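Local atomic coordinates of putative phosphohistidine phosphatase, SixA (Nakamurella multipartita, PDB entry 4HBZ), a protein that is a putative phosphohistidine phosphatase of the histidine phosphatase superfamily and probably removes phosphate groups from its substrates. Residues D91-Y94 against E100-A103; A28-A33 against H37-T42; G53-G58 against L178-H183. All blocks are in the same frame, centred on the assembly; numbering follows the deposited sequence. Where two conformers were deposited one is given.

Overall arrangement
The three contacts sit at different depths in an alpha/beta fold with a central mixed sheet. Contact 1 is partly buried. It joins the loop after strand 86-90 to helix 98-106, with one apolar pair beneath two exposed glutamates. Contacts 2 and 3 are surface contacts. Contact 2 lies within one long loop between strand 20-26 and helix 43-59 and is held mainly by backbone and arginine hydrogen bonds. Contact 3 joins that helix to the edge strand 177-182 by aromatic and apolar packing, with no hydrogen bond between its segments. Contacts 1 and 2 touch through Tyr94 and His37, whereas contacts 1 and 3 lie on opposite sides of the chain's centre.

Contact 1: residues D91-Y94 against E100-A103; sequences DELY and EILA
The short 3-10 turn that brings Glu92 and Leu93 up to Glu100 and Ile101 is closed by a backbone hydrogen bond. Tyr94 N donates to Asp91 O at 2.9 Å. This bond lies within residues 91-94. No hydrogen bond crosses to residues 100-103, so the contact is one of van der Waals packing.

Its buried part is a single pair of branched side chains. Leu93 CD1 lies 3.9 Å from Ile101 CD1. Leu93 CG is equally close to that same methyl, so the end of the isoleucine rests against the fork of the leucine. The two side chains cross at about a right angle. Ile101 has CG1 anti to its carbonyl carbon (chi1 -82°), and a further turn at chi2 (46°) swings CD1 toward the leucine. The leucine CB starts off to one side, but its fork comes nearer the isoleucine.

The Glu92 carbonyl also comes near the helix. Glu92 O is 4.2 Å from Ile101 CD1 and 4.3 Å from Glu100 CB, contacts that are loose and not hydrogen bonds. Both glutamates start toward the opposite segment and then bend away. The Glu92 side chain packs on Glu104 of helix 98-106. Glu100 OE1 accepts a hydrogen bond from Gly97 N, next to the start of its own helix.

The contact belongs to the connection from strand 86-90 through helix 98-106 to strand 114-119. Leu93 also packs on Val67 and Ser69 of strand 65-69, the sheet neighbour of 86-90. Ile101 reaches Thr123 and Thr127 of helix 123-138. The pair thus lies between strand 65-69 on the leucine side and helix 123-138 on the isoleucine side.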
# COMPACT_ATOMS: atom_id res chain seq x y z
N ASP A 91 14.91 1.65 -2.80
CA ASP A 91 14.97 1.78 -4.25
C ASP A 91 14.22 0.66 -4.94
O ASP A 91 13.70 0.87 -6.06
CB ASP A 91 16.43 1.81 -4.68
CG ASP A 91 17.13 3.13 -4.36
OD1 ASP A 91 16.54 4.27 -4.44
OD2 ASP A 91 18.37 3.05 -4.10
N GLU A 92 14.11 -0.50 -4.31
CA GLU A 92 13.34 -1.60 -4.88
C GLU A 92 11.89 -1.22 -5.14
O GLU A 92 11.29 -1.76 -6.06
CB GLU A 92 13.37 -2.84 -3.98
CG GLU A 92 14.77 -3.50 -3.79
CD GLU A 92 15.70 -2.82 -2.80
OE1 GLU A 92 15.47 -1.71 -2.27
OE2 GLU A 92 16.76 -3.43 -2.56
N LEU A 93 11.34 -0.25 -4.40
CA LEU A 93 9.95 0.17 -4.61
C LEU A 93 9.83 1.21 -5.71
O LEU A 93 8.72 1.53 -6.09
CB LEU A 93 9.32 0.68 -3.33
CG LEU A 93 8.54 -0.31 -2.46
CD1 LEU A 93 9.38 -1.51 -2.06
CD2 LEU A 93 7.90 0.36 -1.26
N TYR A 94 10.94 1.72 -6.22
CA TYR A 94 10.94 2.66 -7.35
C TYR A 94 11.08 1.83 -8.64
O TYR A 94 12.15 1.66 -9.18
CB TYR A 94 12.04 3.69 -7.19
CG TYR A 94 12.11 4.68 -8.33
CD1 TYR A 94 11.10 5.60 -8.56
CD2 TYR A 94 13.24 4.74 -9.15
CE1 TYR A 94 11.17 6.52 -9.54
CE2 TYR A 94 13.33 5.68 -10.17
CZ TYR A 94 12.25 6.56 -10.37
OH TYR A 94 12.40 7.50 -11.38
N GLU A 100 8.91 -7.88 -5.76
CA GLU A 100 9.81 -7.01 -5.02
C GLU A 100 9.11 -6.31 -3.87
O GLU A 100 9.65 -6.23 -2.75
CB GLU A 100 10.46 -5.97 -5.92
CG GLU A 100 11.46 -6.52 -6.90
CD GLU A 100 10.86 -7.29 -8.05
OE1 GLU A 100 9.72 -7.05 -8.55
OE2 GLU A 100 11.56 -8.22 -8.53
N ILE A 101 7.89 -5.87 -4.09
CA ILE A 101 7.13 -5.20 -3.04
C ILE A 101 6.82 -6.23 -1.96
O ILE A 101 7.00 -5.96 -0.77
CB ILE A 101 5.85 -4.54 -3.59
CG1 ILE A 101 6.20 -3.15 -4.19
CG2 ILE A 101 4.86 -4.36 -2.49
CD1 ILE A 101 7.41 -2.99 -5.13
N LEU A 102 6.41 -7.44 -2.34
CA LEU A 102 6.10 -8.44 -1.35
C LEU A 102 7.33 -8.90 -0.59
O LEU A 102 7.25 -9.15 0.62
CB LEU A 102 5.33 -9.60 -1.93
CG LEU A 102 3.92 -9.26 -2.46
CD1 LEU A 102 3.29 -10.49 -3.04
CD2 LEU A 102 3.02 -8.70 -1.37
N ALA A 103 8.50 -9.03 -1.24
CA ALA A 103 9.72 -9.36 -0.53
C ALA A 103 10.05 -8.33 0.51
O ALA A 103 10.57 -8.68 1.58
CB ALA A 103 10.86 -9.52 -1.51

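Contact 2: residues A28-A33 against H37-T42; sequences AAAGSA and HDRPLT. With ACY (acetic acid), chain F.
Gly31 O takes the shortest hydrogen bond between the two segments, from Arg39 NE at 2.7 Å. The donor lies nearly along the C=O axis, and the oxygen is close to the guanidinium plane. Arg39 NH2 adds a weak bond to the same oxygen at 3.3 Å. The arginine chain bends at chi3 (59°), which turns its head back over residues 30-31. Ala30 CB then lies over one face of the guanidinium. A water links NH2, through a weak bond, to Ala30 O, to which it donates at 2.8 Å.

The backbones are joined beside this group. Gly31 N donates to Pro40 O at 2.8 Å. Thr42 N donates to Ala29 O at 3.0 Å. Between these bonds sits a single antiparallel bridge, in which Ala30 and Leu41 form a non-hydrogen-bonded pair. The loop of residues 28-42 therefore folds back on itself. It follows strand 20-26, the strand that leads into the signature motif of histidine phosphatases.

Apolar groups pack beside the bonds. The Leu41 methyl CD2 lies against Ala28 O at 3.3 Å and also touches Ala28 CB. Thr42 CG2 packs beside Gly31 N. At the far end Ala33 CB rests 3.7 Å from Arg39 CA. Ser32 OG, in one of two deposited conformers, donates a hydrogen bond of 2.7 Å to O of an acetic acid molecule, probably from the crystallisation liquor.

A second shell sets these groups in place. Arg39 NH1 forms a salt bridge with Asp36. Leu41 N donates to Gln76 OE1 of helix 72-81, and the Leu41 side chain touches Arg73 and Thr77 of that helix. Thr42 is the N-cap of helix 43-59, where its OG1 accepts a hydrogen bond from Gly45 N.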
# COMPACT_ATOMS: atom_id res chain seq x y z
N ALA A 28 0.62 10.37 -4.25
CA ALA A 28 -0.28 11.41 -4.75
C ALA A 28 0.28 12.10 -5.97
O ALA A 28 1.41 11.86 -6.39
CB ALA A 28 -0.61 12.36 -3.65
N ALA A 29 -0.55 12.91 -6.60
CA ALA A 29 -0.25 13.50 -7.91
C ALA A 29 1.01 14.33 -7.88
O ALA A 29 1.24 15.13 -6.94
CB ALA A 29 -1.43 14.32 -8.39
N ALA A 30 1.85 14.16 -8.90
CA ALA A 30 3.14 14.79 -8.96
C ALA A 30 3.36 15.60 -10.24
O ALA A 30 2.67 15.41 -11.25
CB ALA A 30 4.23 13.73 -8.80
N GLY A 31 4.23 16.57 -10.12
CA GLY A 31 4.49 17.53 -11.18
C GLY A 31 5.69 17.15 -11.99
O GLY A 31 6.05 15.98 -12.10
N SER A 32 6.33 18.15 -12.57
CA SER A 32 7.46 17.91 -13.45
C SER A 32 8.79 18.27 -12.80
O SER A 32 8.85 19.17 -11.96
CB SER A 32 7.33 18.78 -14.69
OG SER A 32 7.50 20.10 -14.30
N ALA A 33 9.87 17.61 -13.24
CA ALA A 33 11.22 17.89 -12.77
C ALA A 33 12.18 17.37 -13.83
O ALA A 33 11.79 16.53 -14.65
CB ALA A 33 11.56 17.28 -11.41
N HIS A 37 12.95 10.99 -10.62
CA HIS A 37 12.97 10.59 -9.21
C HIS A 37 12.77 11.84 -8.31
O HIS A 37 12.22 11.68 -7.21
CB HIS A 37 14.33 9.92 -8.96
CG HIS A 37 14.45 9.18 -7.67
ND1 HIS A 37 15.11 9.70 -6.59
CD2 HIS A 37 14.06 7.93 -7.32
CE1 HIS A 37 15.11 8.80 -5.61
NE2 HIS A 37 14.48 7.72 -6.03
N ASP A 38 13.07 13.03 -8.79
CA ASP A 38 12.92 14.32 -8.05
C ASP A 38 11.57 14.99 -8.21
O ASP A 38 11.32 16.09 -7.61
CB ASP A 38 13.96 15.34 -8.53
CG ASP A 38 15.38 14.93 -8.17
OD1 ASP A 38 15.54 14.18 -7.17
OD2 ASP A 38 16.31 15.36 -8.88
N ARG A 39 10.68 14.42 -9.03
CA ARG A 39 9.40 15.11 -9.26
C ARG A 39 8.61 15.28 -7.94
O ARG A 39 8.38 14.31 -7.22
CB ARG A 39 8.53 14.30 -10.23
CG ARG A 39 9.07 14.35 -11.66
CD ARG A 39 8.46 13.29 -12.56
NE ARG A 39 7.03 13.48 -12.60
CZ ARG A 39 6.11 12.54 -12.58
NH1 ARG A 39 6.44 11.25 -12.57
NH2 ARG A 39 4.83 12.91 -12.53
N PRO A 40 8.20 16.52 -7.63
CA PRO A 40 7.52 16.77 -6.38
C PRO A 40 6.02 16.57 -6.50
O PRO A 40 5.46 16.56 -7.61
CB PRO A 40 7.83 18.24 -6.15
CG PRO A 40 7.75 18.82 -7.51
CD PRO A 40 8.44 17.75 -8.39
N LEU A 41 5.33 16.47 -5.37
CA LEU A 41 3.88 16.53 -5.42
C LEU A 41 3.42 17.89 -5.93
O LEU A 41 4.05 18.96 -5.66
CB LEU A 41 3.27 16.33 -4.05
CG LEU A 41 3.49 14.92 -3.44
CD1 LEU A 41 2.82 14.87 -2.05
CD2 LEU A 41 3.07 13.82 -4.36
N THR A 42 2.29 17.88 -6.60
CA THR A 42 1.62 19.15 -6.93
C THR A 42 0.86 19.63 -5.69
O THR A 42 0.69 18.88 -4.71
CB THR A 42 0.60 18.95 -8.06
OG1 THR A 42 -0.42 18.08 -7.59
CG2 THR A 42 1.25 18.38 -9.30
C ACY F . 10.86 21.39 -14.79
O ACY F . 9.64 21.66 -14.75
OXT ACY F . 11.33 20.52 -15.57
CH3 ACY F . 11.79 22.12 -13.86
O HOH W 1 3.28 15.05 -13.94

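Contact 3: residues G53-G58 against L178-H183; sequences GQWLRG and LQLVQH
Trp55 and Gln182 make the close-packed part of this contact, with the glutamine lying over one face of the indole. In the conformer described, Gln182 CG stands 4.0 Å from the centroid of the six-membered ring. It is 10° off the ring normal, so it makes a CH-pi contact. The amide continues over the same face. Its plane is nearly parallel to the ring, and Gln182 CD is 3.8 Å from Trp55 CE2. A bend at chi2 (-67°) folds the glutamine so that its amide lies flat on the indole. NE2 reaches over the pyrrole side, 3.9 Å from Trp55 NE1, while OE1 lies nearer CZ2. His59 also stacks on the Trp55 ring, and Phe159 of strand 159-164 meets it too.

Leu180 meets the far end of the same ring. Its CD1 is 3.7 Å from Trp55 CH2, with CD2 scarcely farther away. CD1 approaches obliquely. Leu180 and Gln182 both point toward the helix and are two residues apart on the strand, so one indole spans both. Leu180 also belongs to a classic beta bulge, in which it and Gln179 both face Val161.

The rest of the contact is loose. The nearest CA atoms, those of Trp55 and Gln182, are 8.9 Å apart, so the indole bridges the gap between helix 43-59 and edge strand 177-182. The contact lies at the surface, and its three touching residues are all partly exposed to solvent.

No hydrogen bond joins the two segments. The hold is by dispersion, a CH-pi contact and the stacked amide, without a polar bond between helix and strand.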
# COMPACT_ATOMS: atom_id res chain seq x y z
N GLY A 53 -3.79 10.68 4.86
CA GLY A 53 -3.23 10.53 6.22
C GLY A 53 -4.22 10.71 7.35
O GLY A 53 -4.23 10.01 8.36
N GLN A 54 -5.05 11.74 7.21
CA GLN A 54 -6.08 12.02 8.19
C GLN A 54 -7.05 10.87 8.33
O GLN A 54 -7.47 10.50 9.42
CB GLN A 54 -6.77 13.35 7.85
CG GLN A 54 -5.84 14.53 8.15
CD GLN A 54 -6.32 15.85 7.59
OE1 GLN A 54 -7.36 15.90 6.94
NE2 GLN A 54 -5.58 16.91 7.82
N TRP A 55 -7.43 10.27 7.20
CA TRP A 55 -8.32 9.11 7.19
C TRP A 55 -7.66 7.94 7.85
O TRP A 55 -8.24 7.35 8.75
CB TRP A 55 -8.76 8.76 5.76
CG TRP A 55 -9.89 7.74 5.79
CD1 TRP A 55 -11.18 8.02 5.67
CD2 TRP A 55 -9.78 6.33 5.91
NE1 TRP A 55 -11.91 6.88 5.76
CE2 TRP A 55 -11.08 5.82 5.88
CE3 TRP A 55 -8.72 5.45 6.04
CZ2 TRP A 55 -11.33 4.43 6.02
CZ3 TRP A 55 -8.98 4.09 6.17
CH2 TRP A 55 -10.28 3.63 6.16
N LEU A 56 -6.44 7.63 7.46
CA LEU A 56 -5.69 6.49 8.03
C LEU A 56 -5.54 6.63 9.54
O LEU A 56 -5.80 5.67 10.27
CB LEU A 56 -4.31 6.37 7.39
CG LEU A 56 -4.34 5.87 5.93
CD1 LEU A 56 -2.99 6.13 5.26
CD2 LEU A 56 -4.76 4.41 5.84
N ARG A 57 -5.15 7.82 10.00
CA ARG A 57 -4.95 8.02 11.44
C ARG A 57 -6.25 8.04 12.24
O ARG A 57 -6.25 7.83 13.44
CB ARG A 57 -4.11 9.27 11.70
CG ARG A 57 -2.68 9.10 11.22
CD ARG A 57 -1.81 10.30 11.50
NE ARG A 57 -2.03 11.42 10.58
CZ ARG A 57 -2.76 12.50 10.79
NH1 ARG A 57 -2.82 13.43 9.84
NH2 ARG A 57 -3.37 12.70 11.94
N GLY A 58 -7.37 8.31 11.58
CA GLY A 58 -8.65 8.30 12.24
C GLY A 58 -9.38 6.99 12.23
O GLY A 58 -10.30 6.79 13.04
N LEU A 178 -9.41 -7.99 0.74
CA LEU A 178 -9.58 -6.55 0.56
C LEU A 178 -10.70 -6.06 1.45
O LEU A 178 -11.86 -6.57 1.33
CB LEU A 178 -9.88 -6.26 -0.89
CG LEU A 178 -10.09 -4.81 -1.29
CD1 LEU A 178 -8.83 -3.96 -1.03
CD2 LEU A 178 -10.39 -4.75 -2.76
N GLN A 179 -10.41 -5.07 2.28
CA GLN A 179 -11.39 -4.44 3.17
C GLN A 179 -12.04 -3.21 2.53
O GLN A 179 -13.26 -3.02 2.65
CB GLN A 179 -10.77 -4.08 4.54
CG GLN A 179 -10.13 -5.26 5.28
CD GLN A 179 -11.07 -6.43 5.39
OE1 GLN A 179 -12.15 -6.31 5.98
NE2 GLN A 179 -10.71 -7.56 4.78
N LEU A 180 -11.20 -2.38 1.93
CA LEU A 180 -11.66 -1.14 1.33
C LEU A 180 -10.64 -0.55 0.42
O LEU A 180 -9.43 -0.77 0.57
CB LEU A 180 -12.10 -0.14 2.38
CG LEU A 180 -11.13 0.32 3.38
CD1 LEU A 180 -10.68 1.73 2.97
CD2 LEU A 180 -11.77 0.40 4.77
N VAL A 181 -11.13 0.27 -0.52
CA VAL A 181 -10.30 1.11 -1.35
C VAL A 181 -10.80 2.53 -1.12
O VAL A 181 -12.00 2.81 -1.31
CB VAL A 181 -10.32 0.71 -2.84
CG1 VAL A 181 -9.39 1.62 -3.66
CG2 VAL A 181 -9.97 -0.77 -3.02
N GLN A 182 -9.89 3.41 -0.66
CA GLN A 182 -10.17 4.83 -0.44
C GLN A 182 -9.54 5.64 -1.55
O GLN A 182 -8.33 5.67 -1.72
CB GLN A 182 -9.61 5.29 0.90
CG GLN A 182 -10.45 4.81 2.07
CD GLN A 182 -11.82 5.43 2.13
OE1 GLN A 182 -12.81 4.72 2.35
NE2 GLN A 182 -11.92 6.74 1.91
N HIS A 183 -10.39 6.31 -2.30
CA HIS A 183 -9.98 7.10 -3.43
C HIS A 183 -9.68 8.55 -3.04
O HIS A 183 -10.17 9.06 -2.04
CB HIS A 183 -11.08 7.03 -4.52
CG HIS A 183 -11.35 5.63 -4.96
ND1 HIS A 183 -10.68 5.05 -6.02
CD2 HIS A 183 -12.09 4.65 -4.42
CE1 HIS A 183 -11.06 3.81 -6.16
NE2 HIS A 183 -11.89 3.52 -5.19